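Local coordinates for coelenterazine-binding protein with bound coelenterazine (Renilla muelleri, PDB 2HPS) that binds the luciferin coelenterazine and, in response to calcium, probably makes it available for reaction with luciferase and oxygen, at residues T142-N150 with T174-G182; Y108-V119 with N152-F160. All blocks are in the same frame, centred on the assembly; numbering follows the deposited sequence.

Contact 1: T142-N150 with T174-G182. With CTZ (c2-hydroxy-coelenterazine), chain B.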
loop_
_atom_site.group_PDB
_atom_site.type_symbol
_atom_site.label_atom_id
_atom_site.label_comp_id
_atom_site.label_asym_id
_atom_site.label_seq_id
_atom_site.Cartn_x
_atom_site.Cartn_y
_atom_site.Cartn_z
ATOM N N THR A 142 -6.331 14.570 4.122
ATOM C CA THR A 142 -7.545 13.787 4.338
ATOM C C THR A 142 -7.203 12.363 4.763
ATOM O O THR A 142 -7.802 11.826 5.701
ATOM C CB THR A 142 -8.447 13.772 3.087
ATOM O OG1 THR A 142 -8.987 15.087 2.884
ATOM C CG2 THR A 142 -9.571 12.762 3.244
ATOM N N CYS A 143 -6.233 11.766 4.065
ATOM C CA CYS A 143 -5.802 10.406 4.342
ATOM C C CYS A 143 -5.255 10.280 5.786
ATOM O O CYS A 143 -5.678 9.383 6.559
ATOM C CB CYS A 143 -4.763 9.970 3.295
ATOM S SG CYS A 143 -4.243 8.230 3.427
ATOM N N PHE A 144 -4.346 11.184 6.145
ATOM C CA PHE A 144 -3.795 11.234 7.505
ATOM C C PHE A 144 -4.915 11.341 8.531
ATOM O O PHE A 144 -4.945 10.591 9.517
ATOM C CB PHE A 144 -2.872 12.443 7.688
ATOM C CG PHE A 144 -2.357 12.589 9.105
ATOM C CD1 PHE A 144 -1.224 11.888 9.529
ATOM C CD2 PHE A 144 -3.046 13.380 10.036
ATOM C CE1 PHE A 144 -0.758 11.986 10.853
ATOM C CE2 PHE A 144 -2.590 13.488 11.367
ATOM C CZ PHE A 144 -1.445 12.798 11.770
ATOM N N ASN A 145 -5.814 12.308 8.315
ATOM C CA ASN A 145 -6.882 12.566 9.285
ATOM C C ASN A 145 -7.744 11.332 9.569
ATOM O O ASN A 145 -8.094 11.052 10.711
ATOM C CB ASN A 145 -7.743 13.735 8.803
ATOM C CG ASN A 145 -8.757 14.179 9.850
ATOM O OD1 ASN A 145 -8.379 14.510 10.985
ATOM N ND2 ASN A 145 -10.044 14.186 9.477
ATOM N N THR A 146 -8.072 10.579 8.523
ATOM C CA THR A 146 -8.842 9.361 8.679
ATOM C C THR A 146 -8.040 8.247 9.388
ATOM O O THR A 146 -8.555 7.570 10.286
ATOM C CB THR A 146 -9.416 8.872 7.316
ATOM O OG1 THR A 146 -10.250 9.901 6.725
ATOM C CG2 THR A 146 -10.225 7.580 7.516
ATOM N N LEU A 147 -6.777 8.065 9.002
ATOM C CA LEU A 147 -5.963 7.002 9.591
ATOM C C LEU A 147 -5.601 7.277 11.044
ATOM O O LEU A 147 -5.300 6.357 11.807
ATOM C CB LEU A 147 -4.699 6.779 8.767
ATOM C CG LEU A 147 -4.788 5.632 7.756
ATOM C CD1 LEU A 147 -5.881 5.852 6.748
ATOM C CD2 LEU A 147 -3.465 5.529 7.020
ATOM N N ASP A 148 -5.632 8.557 11.400
ATOM C CA ASP A 148 -5.513 9.028 12.783
ATOM C C ASP A 148 -6.878 8.812 13.450
ATOM O O ASP A 148 -7.594 9.774 13.791
ATOM C CB ASP A 148 -5.113 10.518 12.771
ATOM C CG ASP A 148 -4.977 11.129 14.175
ATOM O OD1 ASP A 148 -4.736 10.396 15.162
ATOM O OD2 ASP A 148 -5.109 12.367 14.268
ATOM N N PHE A 149 -7.250 7.543 13.616
ATOM C CA PHE A 149 -8.608 7.211 14.023
ATOM C C PHE A 149 -8.858 7.488 15.503
ATOM O O PHE A 149 -10.021 7.606 15.941
ATOM C CB PHE A 149 -9.024 5.798 13.575
ATOM C CG PHE A 149 -8.172 4.675 14.138
ATOM C CD1 PHE A 149 -8.358 4.228 15.454
ATOM C CD2 PHE A 149 -7.258 4.014 13.330
ATOM C CE1 PHE A 149 -7.602 3.170 15.963
ATOM C CE2 PHE A 149 -6.505 2.948 13.829
ATOM C CZ PHE A 149 -6.682 2.524 15.141
ATOM N N ASN A 150 -7.770 7.611 16.262
ATOM C CA ASN A 150 -7.870 8.103 17.635
ATOM C C ASN A 150 -7.747 9.614 17.757
ATOM O O ASN A 150 -7.864 10.158 18.862
ATOM C CB ASN A 150 -6.881 7.375 18.547
ATOM C CG ASN A 150 -7.305 5.944 18.797
ATOM O OD1 ASN A 150 -8.496 5.662 18.979
ATOM N ND2 ASN A 150 -6.351 5.032 18.770
ATOM N N THR A 174 -15.032 -0.664 5.426
ATOM C CA THR A 174 -14.798 0.202 6.590
ATOM C C THR A 174 -14.275 1.557 6.148
ATOM O O THR A 174 -13.743 1.692 5.036
ATOM C CB THR A 174 -13.759 -0.370 7.573
ATOM O OG1 THR A 174 -12.457 -0.343 6.970
ATOM C CG2 THR A 174 -14.094 -1.803 8.018
ATOM N N ALA A 175 -14.395 2.552 7.025
ATOM C CA ALA A 175 -13.863 3.887 6.727
ATOM C C ALA A 175 -12.356 3.843 6.457
ATOM O O ALA A 175 -11.861 4.529 5.564
ATOM C CB ALA A 175 -14.163 4.834 7.879
ATOM N N LEU A 176 -11.630 3.031 7.221
ATOM C CA LEU A 176 -10.172 2.983 7.090
ATOM C C LEU A 176 -9.789 2.381 5.747
ATOM O O LEU A 176 -8.941 2.932 5.022
ATOM C CB LEU A 176 -9.538 2.182 8.239
ATOM C CG LEU A 176 -9.641 2.831 9.633
ATOM C CD1 LEU A 176 -9.083 1.889 10.692
ATOM C CD2 LEU A 176 -8.910 4.179 9.649
ATOM N N ALA A 177 -10.439 1.275 5.393
ATOM C CA ALA A 177 -10.113 0.632 4.103
ATOM C C ALA A 177 -10.531 1.513 2.934
ATOM O O ALA A 177 -9.875 1.542 1.886
ATOM C CB ALA A 177 -10.744 -0.735 4.023
ATOM N N ASN A 178 -11.631 2.242 3.098
ATOM C CA ASN A 178 -12.081 3.184 2.071
ATOM C C ASN A 178 -11.178 4.406 1.889
ATOM O O ASN A 178 -11.326 5.136 0.904
ATOM C CB ASN A 178 -13.510 3.662 2.373
ATOM C CG ASN A 178 -14.588 2.620 2.020
ATOM O OD1 ASN A 178 -14.320 1.568 1.396
ATOM N ND2 ASN A 178 -15.844 2.930 2.411
ATOM N N ALA A 179 -10.253 4.624 2.831
ATOM C CA ALA A 179 -9.421 5.834 2.816
ATOM C C ALA A 179 -7.937 5.584 2.533
ATOM O O ALA A 179 -7.248 6.479 2.021
ATOM C CB ALA A 179 -9.562 6.586 4.123
ATOM N N PHE A 180 -7.458 4.389 2.879
ATOM C CA PHE A 180 -6.013 4.070 2.869
ATOM C C PHE A 180 -5.328 4.374 1.534
ATOM O O PHE A 180 -4.214 4.938 1.520
ATOM C CB PHE A 180 -5.800 2.604 3.266
ATOM C CG PHE A 180 -4.351 2.212 3.554
ATOM C CD1 PHE A 180 -3.466 3.095 4.167
ATOM C CD2 PHE A 180 -3.905 0.911 3.268
ATOM C CE1 PHE A 180 -2.144 2.705 4.433
ATOM C CE2 PHE A 180 -2.594 0.518 3.542
ATOM C CZ PHE A 180 -1.709 1.416 4.127
ATOM N N TYR A 181 -5.988 3.968 0.441
ATOM C CA TYR A 181 -5.528 4.228 -0.918
ATOM C C TYR A 181 -6.411 5.247 -1.648
ATOM O O TYR A 181 -6.508 5.246 -2.895
ATOM C CB TYR A 181 -5.443 2.902 -1.686
ATOM C CG TYR A 181 -4.136 2.186 -1.456
ATOM C CD1 TYR A 181 -3.054 2.381 -2.317
ATOM C CD2 TYR A 181 -3.971 1.325 -0.361
ATOM C CE1 TYR A 181 -1.852 1.729 -2.107
ATOM C CE2 TYR A 181 -2.754 0.661 -0.145
ATOM C CZ TYR A 181 -1.708 0.877 -1.031
ATOM O OH TYR A 181 -0.503 0.236 -0.831
ATOM N N GLY A 182 -7.035 6.130 -0.870
ATOM C CA GLY A 182 -7.965 7.145 -1.412
ATOM C C GLY A 182 -9.291 6.573 -1.892
ATOM O O GLY A 182 -9.614 5.408 -1.634
HETATM N N1 CTZ B . 0.852 3.599 -1.315
HETATM C C2 CTZ B . 1.440 3.804 -2.525
HETATM C C3 CTZ B . 0.599 4.841 -3.125
HETATM N N4 CTZ B . -0.381 5.202 -2.301
HETATM C C5 CTZ B . -1.377 6.101 -2.435
HETATM C C6 CTZ B . -2.295 6.245 -1.391
HETATM N N7 CTZ B . -2.188 5.511 -0.262
HETATM C C8 CTZ B . -1.195 4.610 -0.093
HETATM C C9 CTZ B . -0.231 4.434 -1.205
HETATM C C10 CTZ B . 2.654 3.090 -3.072
HETATM C C11 CTZ B . 2.278 1.636 -3.201
HETATM C C12 CTZ B . 2.891 0.693 -2.377
HETATM C C13 CTZ B . 2.558 -0.654 -2.459
HETATM C C14 CTZ B . 1.595 -1.047 -3.394
HETATM C C15 CTZ B . 0.965 -0.105 -4.221
HETATM C C16 CTZ B . 1.308 1.246 -4.125
HETATM O O17 CTZ B . 1.264 -2.361 -3.475
HETATM O O18 CTZ B . 0.754 5.359 -4.299
HETATM C C19 CTZ B . -3.374 7.250 -1.512
HETATM C C20 CTZ B . -3.988 7.523 -2.737
HETATM C C21 CTZ B . -4.992 8.485 -2.817
HETATM C C22 CTZ B . -5.379 9.195 -1.671
HETATM C C23 CTZ B . -4.767 8.944 -0.451
HETATM C C24 CTZ B . -3.760 7.974 -0.370
HETATM O O25 CTZ B . -6.358 10.133 -1.782
HETATM C C26 CTZ B . -1.055 3.749 1.148
HETATM C C27 CTZ B . -0.291 4.519 2.194
HETATM C C28 CTZ B . 0.975 4.115 2.613
HETATM C C29 CTZ B . 1.642 4.857 3.589
HETATM C C30 CTZ B . 1.042 6.007 4.124
HETATM C C31 CTZ B . -0.231 6.402 3.714
HETATM C C32 CTZ B . -0.903 5.648 2.748
#
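The entering helix of the fourth EF-hand, 137-147, packs against the short C-terminal helix 175-180 beside the coelenterazine pocket, which C143, F180, Y181 and G182 help to line. The two helices run nearly antiparallel (158°), axes 9.3 Å apart, with no hydrogen bond between them. T146 sets its methyl on A179, CG2 to CB 3.6 Å; CG2 lies anti to the backbone N (OG1 at chi1 -58°), which places it on the small alanine. L176 spreads its two methyls, CD2 against the T146 carbonyl and CD1 obliquely against the F149 ring, CD2 of F149 to CD1 of L176 being 3.8 Å. Nearer the ligand, L147 CD2 meets F180 CD1 at 3.8 Å, while the F180 ring lays one face on the C26 methylene of coelenterazine. Y181 puts a ring face over the bicyclic core, its CE1 3.3 Å from ligand C9, and stacks with F167. Replacing Y181 by an alanine would strip the aromatic cover from that core and would probably leave F167 without its stacking partner. G182, at positive phi, has CA 3.3 Å from ligand C22; a CB would run into the neighbouring C21. Backbone touches the luciferin as well: F180 O lies 2.8 Å from ligand N7.

Contact 2: Y108-V119 with N152-F160. With CTZ (c2-hydroxy-coelenterazine), chain B.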
loop_
_atom_site.group_PDB
_atom_site.type_symbol
_atom_site.label_atom_id
_atom_site.label_comp_id
_atom_site.label_asym_id
_atom_site.label_seq_id
_atom_site.Cartn_x
_atom_site.Cartn_y
_atom_site.Cartn_z
ATOM N N TYR A 108 6.109 2.017 6.922
ATOM C CA TYR A 108 5.898 2.770 8.158
ATOM C C TYR A 108 7.230 3.253 8.738
ATOM O O TYR A 108 7.352 4.426 9.137
ATOM C CB TYR A 108 5.086 1.972 9.201
ATOM C CG TYR A 108 4.758 2.824 10.413
ATOM C CD1 TYR A 108 3.590 3.578 10.457
ATOM C CD2 TYR A 108 5.659 2.931 11.478
ATOM C CE1 TYR A 108 3.293 4.396 11.554
ATOM C CE2 TYR A 108 5.385 3.747 12.584
ATOM C CZ TYR A 108 4.198 4.470 12.616
ATOM O OH TYR A 108 3.904 5.288 13.685
ATOM N N ASP A 109 8.223 2.361 8.805
ATOM C CA ASP A 109 9.560 2.743 9.286
ATOM C C ASP A 109 10.120 3.933 8.503
ATOM O O ASP A 109 10.770 4.807 9.076
ATOM C CB ASP A 109 10.530 1.581 9.172
ATOM C CG ASP A 109 10.349 0.553 10.281
ATOM O OD1 ASP A 109 9.537 0.806 11.197
ATOM O OD2 ASP A 109 11.039 -0.483 10.237
ATOM N N CYS A 110 9.882 3.946 7.184
ATOM C CA CYS A 110 10.360 5.047 6.335
ATOM C C CYS A 110 9.679 6.378 6.675
ATOM O O CYS A 110 10.312 7.442 6.617
ATOM C CB CYS A 110 10.190 4.686 4.858
ATOM S SG CYS A 110 11.269 3.346 4.322
ATOM N N ILE A 111 8.405 6.329 7.066
ATOM C CA ILE A 111 7.710 7.557 7.489
ATOM C C ILE A 111 8.229 8.042 8.851
ATOM O O ILE A 111 8.366 9.256 9.096
ATOM C CB ILE A 111 6.180 7.336 7.611
ATOM C CG1 ILE A 111 5.605 6.701 6.335
ATOM C CG2 ILE A 111 5.464 8.659 7.903
ATOM C CD1 ILE A 111 4.131 6.271 6.471
ATOM N N ASP A 112 8.478 7.068 9.725
ATOM C CA ASP A 112 8.780 7.263 11.152
ATOM C C ASP A 112 10.228 7.715 11.322
ATOM O O ASP A 112 11.101 6.901 11.595
ATOM C CB ASP A 112 8.529 5.934 11.875
ATOM C CG ASP A 112 8.734 6.005 13.389
ATOM O OD1 ASP A 112 8.953 7.107 13.945
ATOM O OD2 ASP A 112 8.661 4.921 13.993
ATOM N N THR A 113 10.459 9.016 11.156
ATOM C CA THR A 113 11.825 9.557 11.102
ATOM C C THR A 113 12.579 9.447 12.418
ATOM O O THR A 113 13.801 9.266 12.417
ATOM C CB THR A 113 11.875 11.012 10.572
ATOM O OG1 THR A 113 11.222 11.902 11.483
ATOM C CG2 THR A 113 11.197 11.111 9.221
ATOM N N ASP A 114 11.858 9.546 13.535
ATOM C CA ASP A 114 12.483 9.430 14.855
ATOM C C ASP A 114 12.639 7.971 15.256
ATOM O O ASP A 114 13.316 7.658 16.237
ATOM C CB ASP A 114 11.670 10.181 15.907
ATOM C CG ASP A 114 11.579 11.663 15.615
ATOM O OD1 ASP A 114 12.651 12.309 15.469
ATOM O OD2 ASP A 114 10.441 12.179 15.525
ATOM N N LYS A 115 12.011 7.082 14.489
ATOM C CA LYS A 115 11.979 5.643 14.785
ATOM C C LYS A 115 11.386 5.344 16.183
ATOM O O LYS A 115 11.869 4.469 16.913
ATOM C CB LYS A 115 13.369 5.014 14.584
ATOM C CG LYS A 115 13.914 5.148 13.144
ATOM C CD LYS A 115 13.147 4.260 12.143
ATOM C CE LYS A 115 13.607 4.498 10.688
ATOM N NZ LYS A 115 13.438 5.922 10.238
ATOM N N ASP A 116 10.325 6.071 16.533
ATOM C CA ASP A 116 9.700 5.988 17.862
ATOM C C ASP A 116 8.292 5.368 17.864
ATOM O O ASP A 116 7.609 5.340 18.901
ATOM C CB ASP A 116 9.658 7.374 18.528
ATOM C CG ASP A 116 8.892 8.411 17.710
ATOM O OD1 ASP A 116 8.369 8.072 16.627
ATOM O OD2 ASP A 116 8.801 9.578 18.160
ATOM N N GLY A 117 7.854 4.892 16.703
ATOM C CA GLY A 117 6.558 4.228 16.607
ATOM C C GLY A 117 5.382 5.193 16.530
ATOM O O GLY A 117 4.244 4.805 16.816
ATOM N N TYR A 118 5.680 6.440 16.153
ATOM C CA TYR A 118 4.668 7.475 15.857
ATOM C C TYR A 118 5.034 8.256 14.609
ATOM O O TYR A 118 6.205 8.498 14.348
ATOM C CB TYR A 118 4.523 8.479 17.006
ATOM C CG TYR A 118 4.049 7.848 18.276
ATOM C CD1 TYR A 118 2.691 7.621 18.509
ATOM C CD2 TYR A 118 4.971 7.443 19.244
ATOM C CE1 TYR A 118 2.264 7.007 19.698
ATOM C CE2 TYR A 118 4.561 6.838 20.419
ATOM C CZ TYR A 118 3.213 6.615 20.635
ATOM O OH TYR A 118 2.839 6.012 21.820
ATOM N N VAL A 119 4.020 8.663 13.853
ATOM C CA VAL A 119 4.240 9.534 12.692
ATOM C C VAL A 119 3.292 10.736 12.737
ATOM O O VAL A 119 2.104 10.589 13.004
ATOM C CB VAL A 119 4.127 8.763 11.320
ATOM C CG1 VAL A 119 5.144 7.619 11.238
ATOM C CG2 VAL A 119 2.720 8.224 11.068
ATOM N N ASN A 152 -5.272 11.903 17.518
ATOM C CA ASN A 152 -4.175 12.381 18.366
ATOM C C ASN A 152 -3.202 13.275 17.622
ATOM O O ASN A 152 -2.215 13.745 18.201
ATOM C CB ASN A 152 -3.402 11.198 18.961
ATOM C CG ASN A 152 -4.221 10.431 19.983
ATOM O OD1 ASN A 152 -4.899 11.024 20.830
ATOM N ND2 ASN A 152 -4.158 9.114 19.914
ATOM N N GLY A 153 -3.457 13.496 16.337
ATOM C CA GLY A 153 -2.535 14.281 15.527
ATOM C C GLY A 153 -1.281 13.503 15.204
ATOM O O GLY A 153 -0.315 14.064 14.715
ATOM N N GLN A 154 -1.288 12.206 15.497
ATOM C CA GLN A 154 -0.186 11.320 15.112
ATOM C C GLN A 154 -0.703 9.897 15.074
ATOM O O GLN A 154 -1.634 9.542 15.809
ATOM C CB GLN A 154 1.006 11.430 16.069
ATOM C CG GLN A 154 0.651 11.221 17.548
ATOM C CD GLN A 154 1.864 11.279 18.452
ATOM O OE1 GLN A 154 2.893 11.853 18.094
ATOM N NE2 GLN A 154 1.753 10.668 19.635
ATOM N N ILE A 155 -0.098 9.089 14.203
ATOM C CA ILE A 155 -0.530 7.716 14.021
ATOM C C ILE A 155 0.569 6.777 14.528
ATOM O O ILE A 155 1.723 6.866 14.086
ATOM C CB ILE A 155 -0.827 7.380 12.535
ATOM C CG1 ILE A 155 -1.892 8.334 11.959
ATOM C CG2 ILE A 155 -1.310 5.919 12.418
ATOM C CD1 ILE A 155 -1.905 8.411 10.408
ATOM N N SER A 156 0.185 5.909 15.460
ATOM C CA SER A 156 1.106 4.936 16.036
ATOM C C SER A 156 1.318 3.777 15.062
ATOM O O SER A 156 0.522 3.566 14.129
ATOM C CB SER A 156 0.586 4.404 17.377
ATOM O OG SER A 156 -0.489 3.486 17.208
ATOM N N ARG A 157 2.390 3.026 15.288
ATOM C CA ARG A 157 2.642 1.837 14.485
ATOM C C ARG A 157 1.460 0.855 14.534
ATOM O O ARG A 157 1.000 0.385 13.493
ATOM C CB ARG A 157 3.923 1.155 14.953
ATOM C CG ARG A 157 4.373 0.021 14.007
ATOM C CD ARG A 157 5.594 -0.694 14.551
ATOM N NE ARG A 157 6.768 0.176 14.688
ATOM C CZ ARG A 157 7.296 0.538 15.856
ATOM N NH1 ARG A 157 6.733 0.139 16.989
ATOM N NH2 ARG A 157 8.376 1.305 15.903
ATOM N N ASP A 158 0.957 0.563 15.736
ATOM C CA ASP A 158 -0.176 -0.350 15.904
ATOM C C ASP A 158 -1.433 0.166 15.193
ATOM O O ASP A 158 -2.185 -0.616 14.594
ATOM C CB ASP A 158 -0.488 -0.552 17.393
ATOM C CG ASP A 158 0.526 -1.431 18.092
ATOM O OD1 ASP A 158 1.232 -2.211 17.408
ATOM O OD2 ASP A 158 0.620 -1.342 19.343
ATOM N N GLU A 159 -1.665 1.477 15.259
ATOM C CA GLU A 159 -2.842 2.053 14.593
ATOM C C GLU A 159 -2.714 1.899 13.067
ATOM O O GLU A 159 -3.679 1.539 12.372
ATOM C CB GLU A 159 -3.004 3.529 14.964
ATOM C CG GLU A 159 -3.514 3.751 16.390
ATOM C CD GLU A 159 -3.210 5.146 16.939
ATOM O OE1 GLU A 159 -2.633 5.987 16.217
ATOM O OE2 GLU A 159 -3.559 5.397 18.119
ATOM N N PHE A 160 -1.521 2.155 12.555
ATOM C CA PHE A 160 -1.251 1.998 11.123
ATOM C C PHE A 160 -1.506 0.548 10.706
ATOM O O PHE A 160 -2.172 0.284 9.693
ATOM C CB PHE A 160 0.178 2.424 10.812
ATOM C CG PHE A 160 0.509 2.458 9.336
ATOM C CD1 PHE A 160 0.071 3.509 8.540
ATOM C CD2 PHE A 160 1.293 1.440 8.760
ATOM C CE1 PHE A 160 0.401 3.556 7.162
ATOM C CE2 PHE A 160 1.622 1.479 7.384
ATOM C CZ PHE A 160 1.172 2.544 6.601
HETATM N N1 CTZ B . 0.852 3.599 -1.315
HETATM C C2 CTZ B . 1.440 3.804 -2.525
HETATM C C3 CTZ B . 0.599 4.841 -3.125
HETATM N N4 CTZ B . -0.381 5.202 -2.301
HETATM C C5 CTZ B . -1.377 6.101 -2.435
HETATM C C6 CTZ B . -2.295 6.245 -1.391
HETATM N N7 CTZ B . -2.188 5.511 -0.262
HETATM C C8 CTZ B . -1.195 4.610 -0.093
HETATM C C9 CTZ B . -0.231 4.434 -1.205
HETATM C C10 CTZ B . 2.654 3.090 -3.072
HETATM C C11 CTZ B . 2.278 1.636 -3.201
HETATM C C12 CTZ B . 2.891 0.693 -2.377
HETATM C C13 CTZ B . 2.558 -0.654 -2.459
HETATM C C14 CTZ B . 1.595 -1.047 -3.394
HETATM C C15 CTZ B . 0.965 -0.105 -4.221
HETATM C C16 CTZ B . 1.308 1.246 -4.125
HETATM O O17 CTZ B . 1.264 -2.361 -3.475
HETATM O O18 CTZ B . 0.754 5.359 -4.299
HETATM C C19 CTZ B . -3.374 7.250 -1.512
HETATM C C20 CTZ B . -3.988 7.523 -2.737
HETATM C C21 CTZ B . -4.992 8.485 -2.817
HETATM C C22 CTZ B . -5.379 9.195 -1.671
HETATM C C23 CTZ B . -4.767 8.944 -0.451
HETATM C C24 CTZ B . -3.760 7.974 -0.370
HETATM O O25 CTZ B . -6.358 10.133 -1.782
HETATM C C26 CTZ B . -1.055 3.749 1.148
HETATM C C27 CTZ B . -0.291 4.519 2.194
HETATM C C28 CTZ B . 0.975 4.115 2.613
HETATM C C29 CTZ B . 1.642 4.857 3.589
HETATM C C30 CTZ B . 1.042 6.007 4.124
HETATM C C31 CTZ B . -0.231 6.402 3.714
HETATM C C32 CTZ B . -0.903 5.648 2.748
HETATM O O HOH W 1 7.449 -0.872 11.578
HETATM O O HOH W 2 8.812 2.332 13.355
#
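Strands 118-120 and 154-156 pair antiparallel, joining the loops of the third and fourth EF-hands: V119 and I155 form a hydrogen-bonded pair, I155 N to V119 O and V119 N to I155 O both 2.9 Å, and Y118 with S156 the adjacent non-hydrogen-bonded pair. Just past the strands, R157 N donates to G117 O. Y108 OH gives a second bond to I155 O, 2.7 Å, so this oxygen is gripped by two donors. CG of Y108 stands anti to its own N (chi1 -174°), bringing the ring against R157, whose CA lies over one face 3.9 Å from the centroid, and against F160, whose ring meets it obliquely, planes 47° apart. Beyond this CH-pi contact, R157 bends at chi3 and lays its guanidinium face over G117 CA, NH2 to CA 3.5 Å. D112 OD2 is 4.1 Å from R157 NH2 but well out of the guanidinium plane; a water bridges instead, accepting from NH2 and donating to D112 OD2 and D109 OD1. The D112 carboxylate also takes the N-H groups of D116 and G117 on its syn sides, bracing the D116-G117 backbone of the loop, in which no metal is bound although D112, D114, D116 and Y118 are probable calcium ligands. On the strand face bearing Y118, the Q154 amide lies almost parallel to the phenol ring (16°), NE2 3.4 Å from CD1. S156 and E159 make a capping box at the start of helix 157-169. I155 packs on F124 of helix 121-131 and on F144 and L147 of helix 137-147, while I111 and F160, ending helix 102-111 and opening helix 157-169, reach the coelenterazine.

How the contacts relate
Both contacts touch coelenterazine, but contact 1 is a partly buried, apolar helix packing, with no hydrogen bond across it, whereas contact 2 is more buried and mixed, with backbone and water-mediated bonds beside aromatic and aliphatic packing. The fourth EF-hand ties them together: helix 137-147 of contact 1 leads through its loop into strand 154-156 and helix 157-169 of contact 2, which in turn precedes helix 175-180. Within that loop, D148 OD2 probably bonds G153 N, and N150 ND2 probably bonds E159 OE2, the latter two both likely calcium ligands. A calcium-driven change in the loops could thus be felt at the ligand pocket.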